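Local coordinates for protein putative phophotriesterase (Proteus mirabilis, PDB 3RHG) that binds two zinc ions per subunit and probably hydrolyses ester bonds, as a member of the phosphotriesterase family of metal-dependent hydrolases, at residues W203-D208 with G234-Y239; A228-S233 with V248-D253; Y239-L244 with R283-Q288. All blocks are in the same frame, centred on the assembly; numbering follows the deposited sequence.

Contact 1: W203-D208 with G234-Y239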
loop_
_atom_site.group_PDB
_atom_site.type_symbol
_atom_site.label_atom_id
_atom_site.label_comp_id
_atom_site.label_asym_id
_atom_site.label_seq_id
_atom_site.Cartn_x
_atom_site.Cartn_y
_atom_site.Cartn_z
ATOM N N TRP A 203 -3.956 -11.607 13.657
ATOM C CA TRP A 203 -5.114 -10.766 13.946
ATOM C C TRP A 203 -5.891 -11.238 15.189
ATOM O O TRP A 203 -6.922 -10.664 15.538
ATOM C CB TRP A 203 -6.048 -10.672 12.734
ATOM C CG TRP A 203 -5.439 -9.921 11.571
ATOM C CD1 TRP A 203 -5.564 -8.593 11.304
ATOM C CD2 TRP A 203 -4.607 -10.466 10.534
ATOM N NE1 TRP A 203 -4.873 -8.271 10.154
ATOM C CE2 TRP A 203 -4.290 -9.410 9.653
ATOM C CE3 TRP A 203 -4.136 -11.751 10.242
ATOM C CZ2 TRP A 203 -3.494 -9.592 8.512
ATOM C CZ3 TRP A 203 -3.345 -11.930 9.101
ATOM C CH2 TRP A 203 -3.036 -10.854 8.254
ATOM N N GLN A 204 -5.372 -12.275 15.844
ATOM C CA GLN A 204 -5.832 -12.699 17.154
ATOM C C GLN A 204 -4.792 -12.330 18.205
ATOM O O GLN A 204 -3.744 -11.728 17.890
ATOM C CB GLN A 204 -6.086 -14.206 17.200
ATOM C CG GLN A 204 -7.164 -14.651 16.217
ATOM C CD GLN A 204 -7.502 -16.096 16.400
ATOM O OE1 GLN A 204 -6.625 -16.911 16.708
ATOM N NE2 GLN A 204 -8.769 -16.441 16.211
ATOM N N ARG A 205 -5.086 -12.697 19.455
ATOM C CA ARG A 205 -4.184 -12.436 20.564
ATOM C C ARG A 205 -3.962 -13.725 21.362
ATOM O O ARG A 205 -4.351 -13.823 22.519
ATOM C CB ARG A 205 -4.778 -11.351 21.449
ATOM C CG ARG A 205 -5.082 -10.065 20.684
ATOM C CD ARG A 205 -3.816 -9.329 20.267
ATOM N NE ARG A 205 -4.130 -8.055 19.593
ATOM C CZ ARG A 205 -4.310 -7.898 18.276
ATOM N NH1 ARG A 205 -4.212 -8.934 17.425
ATOM N NH2 ARG A 205 -4.585 -6.693 17.794
ATOM N N ARG A 206 -3.364 -14.724 20.718
ATOM C CA ARG A 206 -3.196 -16.033 21.347
ATOM C C ARG A 206 -1.846 -16.201 22.036
ATOM O O ARG A 206 -1.489 -17.292 22.482
ATOM C CB ARG A 206 -3.407 -17.130 20.307
ATOM C CG ARG A 206 -4.890 -17.305 19.931
ATOM C CD ARG A 206 -5.091 -18.659 19.275
ATOM N NE ARG A 206 -6.441 -18.850 18.730
ATOM C CZ ARG A 206 -7.375 -19.598 19.319
ATOM N NH1 ARG A 206 -7.130 -20.173 20.508
ATOM N NH2 ARG A 206 -8.568 -19.775 18.732
ATOM N N GLY A 207 -1.094 -15.112 22.129
ATOM C CA GLY A 207 0.223 -15.229 22.729
ATOM C C GLY A 207 0.300 -15.828 24.127
ATOM O O GLY A 207 1.176 -16.654 24.396
ATOM N N ASP A 208 -0.587 -15.428 25.041
ATOM C CA ASP A 208 -0.478 -15.962 26.403
ATOM C C ASP A 208 -0.681 -17.484 26.407
ATOM O O ASP A 208 0.029 -18.213 27.103
ATOM C CB ASP A 208 -1.481 -15.321 27.351
ATOM C CG ASP A 208 -0.897 -14.182 28.157
ATOM O OD1 ASP A 208 0.317 -14.218 28.524
ATOM O OD2 ASP A 208 -1.670 -13.248 28.464
ATOM N N GLY A 234 0.265 -4.546 16.533
ATOM C CA GLY A 234 1.176 -3.435 16.881
ATOM C C GLY A 234 0.470 -2.276 17.600
ATOM O O GLY A 234 1.123 -1.528 18.353
ATOM N N LYS A 235 -0.847 -2.112 17.405
ATOM C CA LYS A 235 -1.603 -1.054 18.097
ATOM C C LYS A 235 -1.920 -1.472 19.533
ATOM O O LYS A 235 -2.231 -0.637 20.399
ATOM C CB LYS A 235 -2.908 -0.736 17.355
ATOM C CG LYS A 235 -2.714 -0.094 15.995
ATOM C CD LYS A 235 -4.012 -0.081 15.199
ATOM C CE LYS A 235 -3.814 0.519 13.821
ATOM N NZ LYS A 235 -3.354 1.936 13.889
ATOM N N ASP A 236 -1.837 -2.779 19.782
ATOM C CA ASP A 236 -2.215 -3.363 21.072
ATOM C C ASP A 236 -0.974 -3.413 21.950
ATOM O O ASP A 236 -0.388 -4.473 22.232
ATOM C CB ASP A 236 -2.845 -4.746 20.844
ATOM C CG ASP A 236 -3.562 -5.291 22.066
ATOM O OD1 ASP A 236 -3.411 -4.757 23.192
ATOM O OD2 ASP A 236 -4.319 -6.274 21.878
ATOM N N ILE A 237 -0.582 -2.234 22.398
ATOM C CA ILE A 237 0.644 -2.120 23.166
ATOM C C ILE A 237 0.599 -2.947 24.460
ATOM O O ILE A 237 1.604 -3.551 24.847
ATOM C CB ILE A 237 1.025 -0.633 23.413
ATOM C CG1 ILE A 237 2.446 -0.535 23.993
ATOM C CG2 ILE A 237 -0.038 0.039 24.265
ATOM C CD1 ILE A 237 2.990 0.871 24.028
ATOM N N ASP A 238 -0.568 -3.026 25.110
ATOM C CA ASP A 238 -0.643 -3.780 26.360
ATOM C C ASP A 238 -0.328 -5.257 26.109
ATOM O O ASP A 238 0.434 -5.887 26.856
ATOM C CB ASP A 238 -2.023 -3.654 27.038
ATOM C CG ASP A 238 -2.287 -2.259 27.609
ATOM O OD1 ASP A 238 -1.349 -1.439 27.671
ATOM O OD2 ASP A 238 -3.447 -1.982 28.025
ATOM N N TYR A 239 -0.942 -5.823 25.068
ATOM C CA TYR A 239 -0.681 -7.216 24.704
ATOM C C TYR A 239 0.795 -7.431 24.352
ATOM O O TYR A 239 1.435 -8.382 24.818
ATOM C CB TYR A 239 -1.507 -7.566 23.479
ATOM C CG TYR A 239 -1.172 -8.888 22.815
ATOM C CD1 TYR A 239 -1.540 -10.103 23.404
ATOM C CD2 TYR A 239 -0.548 -8.928 21.572
ATOM C CE1 TYR A 239 -1.276 -11.322 22.776
ATOM C CE2 TYR A 239 -0.271 -10.145 20.937
ATOM C CZ TYR A 239 -0.661 -11.338 21.539
ATOM O OH TYR A 239 -0.432 -12.551 20.908
#
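Arg205 NE donates to Asp236 OD2 over 2.9 Å, the charged link between the 203-208 segment and the start of helix 237-245. The carboxylate oxygen lies in the guanidinium plane, at its edge, and receives the N-H on its anti side, while the two flat groups are turned 52° apart. Asp236 holds the N-cap position of that helix, an ordinary place for an aspartate, and its OD1 accepts from Tyr239 N at 3.3 Å, a capping bond that comes from above the carboxylate plane. With CG anti to the backbone N (chi1 -166°), the carboxylate stands where it can meet both the helix start and the arginine.

Arg205 CD sits over the centre of one face of the Tyr239 ring, 3.6 Å from its centroid, in a CH-pi contact; the guanidinium carbon is too far off for more than a weak cation-pi attraction. At the ring's edge, Tyr239 OH accepts from Gly207 N at 2.9 Å, though the N-H is well off line. Gly207 opens helix 207-217 and, lacking a side chain, lets the phenol oxygen close to its backbone. Arg205 NH1 also donates to Gln204 O, 2.9 Å away, which helps fix the guanidinium's rotation. Two helix starts are joined at the surface by an ion pair and a phenol, and the arginine and helix N-terminus probably help the aspartate keep its negative charge.

Contact 2: A228-S233 with V248-D253. With ZN (zinc ion), chain C; BEZ (benzoic acid), chain D.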
loop_
_atom_site.group_PDB
_atom_site.type_symbol
_atom_site.label_atom_id
_atom_site.label_comp_id
_atom_site.label_asym_id
_atom_site.label_seq_id
_atom_site.Cartn_x
_atom_site.Cartn_y
_atom_site.Cartn_z
ATOM N N ALA A 228 6.118 -14.946 15.463
ATOM C CA ALA A 228 5.965 -14.376 14.127
ATOM C C ALA A 228 4.630 -13.630 13.997
ATOM O O ALA A 228 3.694 -13.841 14.761
ATOM C CB ALA A 228 6.024 -15.488 13.050
ATOM N N HIS A 229 4.567 -12.767 13.003
ATOM C CA HIS A 229 3.359 -12.054 12.644
ATOM C C HIS A 229 2.810 -11.256 13.834
ATOM O O HIS A 229 1.606 -11.235 14.106
ATOM C CB HIS A 229 2.309 -13.038 12.109
ATOM C CG HIS A 229 2.858 -14.053 11.157
ATOM N ND1 HIS A 229 3.837 -13.755 10.234
ATOM C CD2 HIS A 229 2.563 -15.362 10.977
ATOM C CE1 HIS A 229 4.145 -14.839 9.544
ATOM N NE2 HIS A 229 3.374 -15.828 9.960
ATOM N N SER A 230 3.711 -10.588 14.545
ATOM C CA SER A 230 3.295 -9.698 15.607
ATOM C C SER A 230 2.753 -8.385 15.026
ATOM O O SER A 230 2.134 -7.606 15.754
ATOM C CB SER A 230 4.481 -9.410 16.543
ATOM O OG SER A 230 4.923 -10.600 17.195
ATOM N N ASP A 231 2.984 -8.140 13.730
ATOM C CA ASP A 231 2.665 -6.832 13.141
ATOM C C ASP A 231 1.204 -6.403 13.367
ATOM O O ASP A 231 0.951 -5.260 13.736
ATOM C CB ASP A 231 2.998 -6.766 11.634
ATOM C CG ASP A 231 4.328 -7.442 11.285
ATOM O OD1 ASP A 231 5.142 -6.787 10.600
ATOM O OD2 ASP A 231 4.555 -8.618 11.686
ATOM N N PRO A 232 0.229 -7.311 13.136
ATOM C CA PRO A 232 -1.153 -6.822 13.236
ATOM C C PRO A 232 -1.614 -6.537 14.661
ATOM O O PRO A 232 -2.730 -6.031 14.838
ATOM C CB PRO A 232 -1.985 -7.963 12.609
ATOM C CG PRO A 232 -0.994 -8.730 11.749
ATOM C CD PRO A 232 0.278 -8.681 12.585
ATOM N N SER A 233 -0.794 -6.871 15.666
ATOM C CA SER A 233 -1.114 -6.483 17.037
ATOM C C SER A 233 -0.326 -5.254 17.492
ATOM O O SER A 233 -0.298 -4.928 18.679
ATOM C CB SER A 233 -0.966 -7.644 18.021
ATOM O OG SER A 233 0.361 -8.160 18.052
ATOM N N VAL A 248 10.165 -13.314 25.519
ATOM C CA VAL A 248 10.295 -13.777 24.147
ATOM C C VAL A 248 10.563 -12.628 23.184
ATOM O O VAL A 248 10.441 -11.450 23.553
ATOM C CB VAL A 248 9.025 -14.546 23.683
ATOM C CG1 VAL A 248 8.780 -15.735 24.619
ATOM C CG2 VAL A 248 7.808 -13.593 23.554
ATOM N N TRP A 249 10.908 -12.976 21.943
ATOM C CA TRP A 249 11.090 -11.994 20.890
ATOM C C TRP A 249 9.780 -11.747 20.166
ATOM O O TRP A 249 9.035 -12.701 19.880
ATOM C CB TRP A 249 12.104 -12.504 19.865
ATOM C CG TRP A 249 13.481 -12.721 20.389
ATOM C CD1 TRP A 249 13.938 -13.808 21.079
ATOM C CD2 TRP A 249 14.608 -11.832 20.246
ATOM N NE1 TRP A 249 15.281 -13.655 21.374
ATOM C CE2 TRP A 249 15.717 -12.467 20.849
ATOM C CE3 TRP A 249 14.791 -10.598 19.617
ATOM C CZ2 TRP A 249 16.990 -11.871 20.901
ATOM C CZ3 TRP A 249 16.062 -9.996 19.675
ATOM C CH2 TRP A 249 17.146 -10.653 20.293
ATOM N N LEU A 250 9.475 -10.492 19.864
ATOM C CA LEU A 250 8.378 -10.196 18.955
ATOM C C LEU A 250 8.959 -9.948 17.579
ATOM O O LEU A 250 9.844 -9.117 17.416
ATOM C CB LEU A 250 7.551 -8.978 19.409
ATOM C CG LEU A 250 6.738 -9.191 20.692
ATOM C CD1 LEU A 250 5.809 -7.975 20.916
ATOM C CD2 LEU A 250 5.922 -10.473 20.643
ATOM N N GLU A 251 8.442 -10.656 16.583
ATOM C CA GLU A 251 8.924 -10.511 15.222
ATOM C C GLU A 251 7.879 -9.798 14.374
ATOM O O GLU A 251 6.721 -10.253 14.262
ATOM C CB GLU A 251 9.222 -11.889 14.633
ATOM C CG GLU A 251 9.648 -11.882 13.179
ATOM C CD GLU A 251 10.015 -13.280 12.745
ATOM O OE1 GLU A 251 9.144 -14.039 12.228
ATOM O OE2 GLU A 251 11.178 -13.646 12.976
ATOM N N PHE A 252 8.283 -8.662 13.810
ATOM C CA PHE A 252 7.486 -7.890 12.880
ATOM C C PHE A 252 7.995 -8.291 11.527
ATOM O O PHE A 252 8.971 -7.727 11.020
ATOM C CB PHE A 252 7.647 -6.381 13.139
ATOM C CG PHE A 252 7.017 -5.926 14.433
ATOM C CD1 PHE A 252 5.783 -5.279 14.433
ATOM C CD2 PHE A 252 7.652 -6.161 15.651
ATOM C CE1 PHE A 252 5.186 -4.868 15.638
ATOM C CE2 PHE A 252 7.086 -5.755 16.861
ATOM C CZ PHE A 252 5.850 -5.092 16.861
ATOM N N ASP A 253 7.371 -9.317 10.958
ATOM C CA ASP A 253 7.880 -9.912 9.736
ATOM C C ASP A 253 6.975 -9.639 8.525
ATOM O O ASP A 253 7.123 -10.292 7.486
ATOM C CB ASP A 253 8.061 -11.428 9.936
ATOM C CG ASP A 253 6.857 -12.073 10.575
ATOM O OD1 ASP A 253 5.746 -11.642 10.240
ATOM O OD2 ASP A 253 7.013 -12.964 11.442
HETATM ZN ZN ZN C . 3.258 -17.717 9.204
HETATM C C BEZ D . -1.827 -15.297 7.738
HETATM O O1 BEZ D . -1.815 -15.768 8.895
HETATM O O2 BEZ D . -2.801 -15.532 6.983
HETATM C C1 BEZ D . -0.695 -14.454 7.244
HETATM C C2 BEZ D . 0.466 -14.294 8.005
HETATM C C3 BEZ D . 1.515 -13.516 7.516
HETATM C C4 BEZ D . 1.398 -12.883 6.286
HETATM C C5 BEZ D . 0.234 -13.035 5.539
HETATM C C6 BEZ D . -0.815 -13.823 6.007
#
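His229 and Asp253 meet at the C-terminal end of the beta/alpha barrel, after the parallel strands 225-227 and 249-252, where enzymes of this superfamily carry their metal site. The imidazole and carboxylate planes stand 70° apart, yet ND1 still donates to Asp253 OD1 at 2.8 Å, meeting it on the syn side, 34° out of the carboxylate plane. Asp253 CG stands between its backbone N and carbonyl carbon (chi1 47°), which turns the carboxylate to His229. The other carboxylate oxygen, OD2, takes the backbone His229 N at 2.9 Å, again syn. The ND1 bond and the bond of NE2 to a zinc ion, which Glu166 and His199 also bind, restrain the ring, while the OD2 bond holds the backbone beside it. Such a His-carboxylate bond suits a metal ligand: it settles which nitrogen faces the metal and would probably make it a stronger donor.

The ring is also sandwiched. Ala228 CB lies over the centre of one face, a methyl being small enough to lie flat against the ring on that side, and the benzoic acid covers the opposite face with its C3.

Ser230 N donates to Glu251 O at 3.0 Å, tying the loop to strand 249-252, while Ser230 OG turns to Leu227 O. Asp231 OD1 accepts from Met254 N, and its OD2 receives a weak bond from Asp253 N. Ser230 CB lies over one face of the Phe252 ring, 4.5 Å from CE2.

Contact 3: Y239-L244 with R283-Q288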
loop_
_atom_site.group_PDB
_atom_site.type_symbol
_atom_site.label_atom_id
_atom_site.label_comp_id
_atom_site.label_asym_id
_atom_site.label_seq_id
_atom_site.Cartn_x
_atom_site.Cartn_y
_atom_site.Cartn_z
ATOM N N TYR A 239 -0.942 -5.823 25.068
ATOM C CA TYR A 239 -0.681 -7.216 24.704
ATOM C C TYR A 239 0.795 -7.431 24.352
ATOM O O TYR A 239 1.435 -8.382 24.818
ATOM C CB TYR A 239 -1.507 -7.566 23.479
ATOM C CG TYR A 239 -1.172 -8.888 22.815
ATOM C CD1 TYR A 239 -1.540 -10.103 23.404
ATOM C CD2 TYR A 239 -0.548 -8.928 21.572
ATOM C CE1 TYR A 239 -1.276 -11.322 22.776
ATOM C CE2 TYR A 239 -0.271 -10.145 20.937
ATOM C CZ TYR A 239 -0.661 -11.338 21.539
ATOM O OH TYR A 239 -0.432 -12.551 20.908
ATOM N N GLN A 240 1.336 -6.571 23.504
ATOM C CA GLN A 240 2.709 -6.778 23.055
ATOM C C GLN A 240 3.704 -6.667 24.213
ATOM O O GLN A 240 4.593 -7.505 24.337
ATOM C CB GLN A 240 3.074 -5.851 21.899
ATOM C CG GLN A 240 2.254 -6.132 20.632
ATOM C CD GLN A 240 2.934 -5.661 19.355
ATOM O OE1 GLN A 240 3.644 -4.656 19.353
ATOM N NE2 GLN A 240 2.733 -6.396 18.262
ATOM N N CYS A 241 3.544 -5.673 25.076
ATOM C CA CYS A 241 4.414 -5.586 26.258
ATOM C C CYS A 241 4.240 -6.786 27.207
ATOM O O CYS A 241 5.203 -7.226 27.845
ATOM C CB CYS A 241 4.199 -4.260 26.997
ATOM S SG CYS A 241 4.757 -2.855 26.030
ATOM N N LYS A 242 3.017 -7.321 27.308
ATOM C CA LYS A 242 2.770 -8.500 28.136
ATOM C C LYS A 242 3.603 -9.678 27.604
ATOM O O LYS A 242 4.191 -10.448 28.373
ATOM C CB LYS A 242 1.281 -8.840 28.099
ATOM C CG LYS A 242 0.802 -9.849 29.129
ATOM C CD LYS A 242 -0.723 -10.052 28.975
ATOM C CE LYS A 242 -1.418 -10.383 30.276
ATOM N NZ LYS A 242 -1.182 -11.784 30.704
ATOM N N MET A 243 3.682 -9.808 26.281
ATOM C CA MET A 243 4.459 -10.895 25.677
ATOM C C MET A 243 5.943 -10.659 25.903
ATOM O O MET A 243 6.685 -11.566 26.271
ATOM C CB MET A 243 4.175 -11.005 24.176
ATOM C CG MET A 243 2.730 -11.360 23.822
ATOM S SD MET A 243 2.109 -12.870 24.609
ATOM C CE MET A 243 1.091 -12.219 25.944
ATOM N N LEU A 244 6.379 -9.432 25.657
ATOM C CA LEU A 244 7.797 -9.111 25.834
ATOM C C LEU A 244 8.218 -9.337 27.280
ATOM O O LEU A 244 9.349 -9.772 27.559
ATOM C CB LEU A 244 8.073 -7.679 25.401
ATOM C CG LEU A 244 7.932 -7.400 23.887
ATOM C CD1 LEU A 244 7.658 -5.909 23.596
ATOM C CD2 LEU A 244 9.169 -7.870 23.136
ATOM N N ARG A 283 9.855 2.288 24.939
ATOM C CA ARG A 283 9.456 1.607 26.165
ATOM C C ARG A 283 10.561 0.679 26.680
ATOM O O ARG A 283 10.408 0.062 27.735
ATOM C CB ARG A 283 8.162 0.797 25.968
ATOM C CG ARG A 283 6.867 1.641 25.855
ATOM C CD ARG A 283 6.296 2.009 27.225
ATOM N NE ARG A 283 5.564 0.891 27.825
ATOM C CZ ARG A 283 4.254 0.691 27.686
ATOM N NH1 ARG A 283 3.525 1.536 26.968
ATOM N NH2 ARG A 283 3.671 -0.358 28.261
ATOM N N GLY A 284 11.667 0.582 25.939
ATOM C CA GLY A 284 12.844 -0.125 26.447
ATOM C C GLY A 284 13.010 -1.545 25.934
ATOM O O GLY A 284 13.864 -2.281 26.436
ATOM N N TYR A 285 12.226 -1.919 24.913
ATOM C CA TYR A 285 12.215 -3.306 24.442
ATOM C C TYR A 285 12.965 -3.538 23.135
ATOM O O TYR A 285 12.772 -4.575 22.470
ATOM C CB TYR A 285 10.785 -3.790 24.255
ATOM C CG TYR A 285 9.968 -3.876 25.508
ATOM C CD1 TYR A 285 10.093 -4.965 26.389
ATOM C CD2 TYR A 285 9.031 -2.892 25.797
ATOM C CE1 TYR A 285 9.300 -5.060 27.543
ATOM C CE2 TYR A 285 8.242 -2.966 26.950
ATOM C CZ TYR A 285 8.374 -4.046 27.809
ATOM O OH TYR A 285 7.586 -4.094 28.934
ATOM N N GLY A 286 13.836 -2.603 22.770
ATOM C CA GLY A 286 14.514 -2.671 21.483
ATOM C C GLY A 286 15.331 -3.943 21.296
ATOM O O GLY A 286 15.487 -4.411 20.179
ATOM N N ASN A 287 15.867 -4.501 22.378
ATOM C CA ASN A 287 16.702 -5.695 22.286
ATOM C C ASN A 287 15.897 -6.992 22.185
ATOM O O ASN A 287 16.474 -8.090 22.258
ATOM C CB ASN A 287 17.643 -5.777 23.487
ATOM C CG ASN A 287 18.556 -4.575 23.602
ATOM O OD1 ASN A 287 19.154 -4.139 22.625
ATOM N ND2 ASN A 287 18.688 -4.047 24.812
ATOM N N GLN A 288 14.572 -6.868 22.024
ATOM C CA GLN A 288 13.699 -8.038 21.945
ATOM C C GLN A 288 12.883 -8.039 20.669
ATOM O O GLN A 288 11.908 -8.773 20.567
ATOM C CB GLN A 288 12.736 -8.133 23.146
ATOM C CG GLN A 288 13.353 -8.716 24.373
ATOM C CD GLN A 288 12.411 -8.715 25.548
ATOM O OE1 GLN A 288 12.496 -7.825 26.419
ATOM N NE2 GLN A 288 11.458 -9.685 25.568
HETATM O O HOH W 1 11.968 -8.184 29.056
#
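The last turns of helix 237-245 lie beside the turn that follows helix 270-282, and the two backbones come nearest at Leu244 and Gln288, whose CA atoms are 7.1 Å apart. A Schellman motif ends helix 270-282, with Gly284 at the positive phi that glycine accepts readily.

Leu244 CD1 rests over one face of the Tyr285 ring, offset toward the rim and 3.9 Å from the centroid, and Leu244 CB packs on CD1 of the same ring. Cys241 SG approaches the ring obliquely, 3.6 Å from Tyr285 CE2, while also lying over one face of the Arg283 guanidinium. A small, polarisable sulfur suits this place between an aromatic ring and a flat cation. Tyr285 OH is hydrogen-bonded to Asp245 OD1.

Gln288 supplies the polar link. Its chain is extended beyond CG (chi2 176°), which carries NE2 to Leu244 O at 2.9 Å, on a lone pair in the carbonyl plane and almost straight at 174°. Its OE1 accepts from a water 2.7 Å away.

Helix 237-245 packs on helix 270-282 through Leu280, which touches Cys241 and Leu244, and on strand 249-252 through Leu250, which touches Leu244; Gln288 NE2 also ties its turn to Val248 O.

Contact 2 is the buried one, at the metal-binding end of the barrel; contact 1 lies at the surface and contact 3 is partly buried, away from the annotated sites. Helix 237-245 serves both outer contacts: its N-cap Asp236 and first-turn Tyr239 enter contact 1, its later turns meet the 283-288 turn in contact 3. The same helix joins the two segments of contact 2, the loop 228-233 before it and strand 249-252 after it. The chemistry follows the position: carboxylates and a metal ligand in the interior, an ion pair with a phenol outside, and apolar packing with one amide bond in the partly buried contact 3. Asp208 of contact 1 pairs with Lys242 of contact 3, and Gln240 of contact 3 bonds to Ser233 of contact 2.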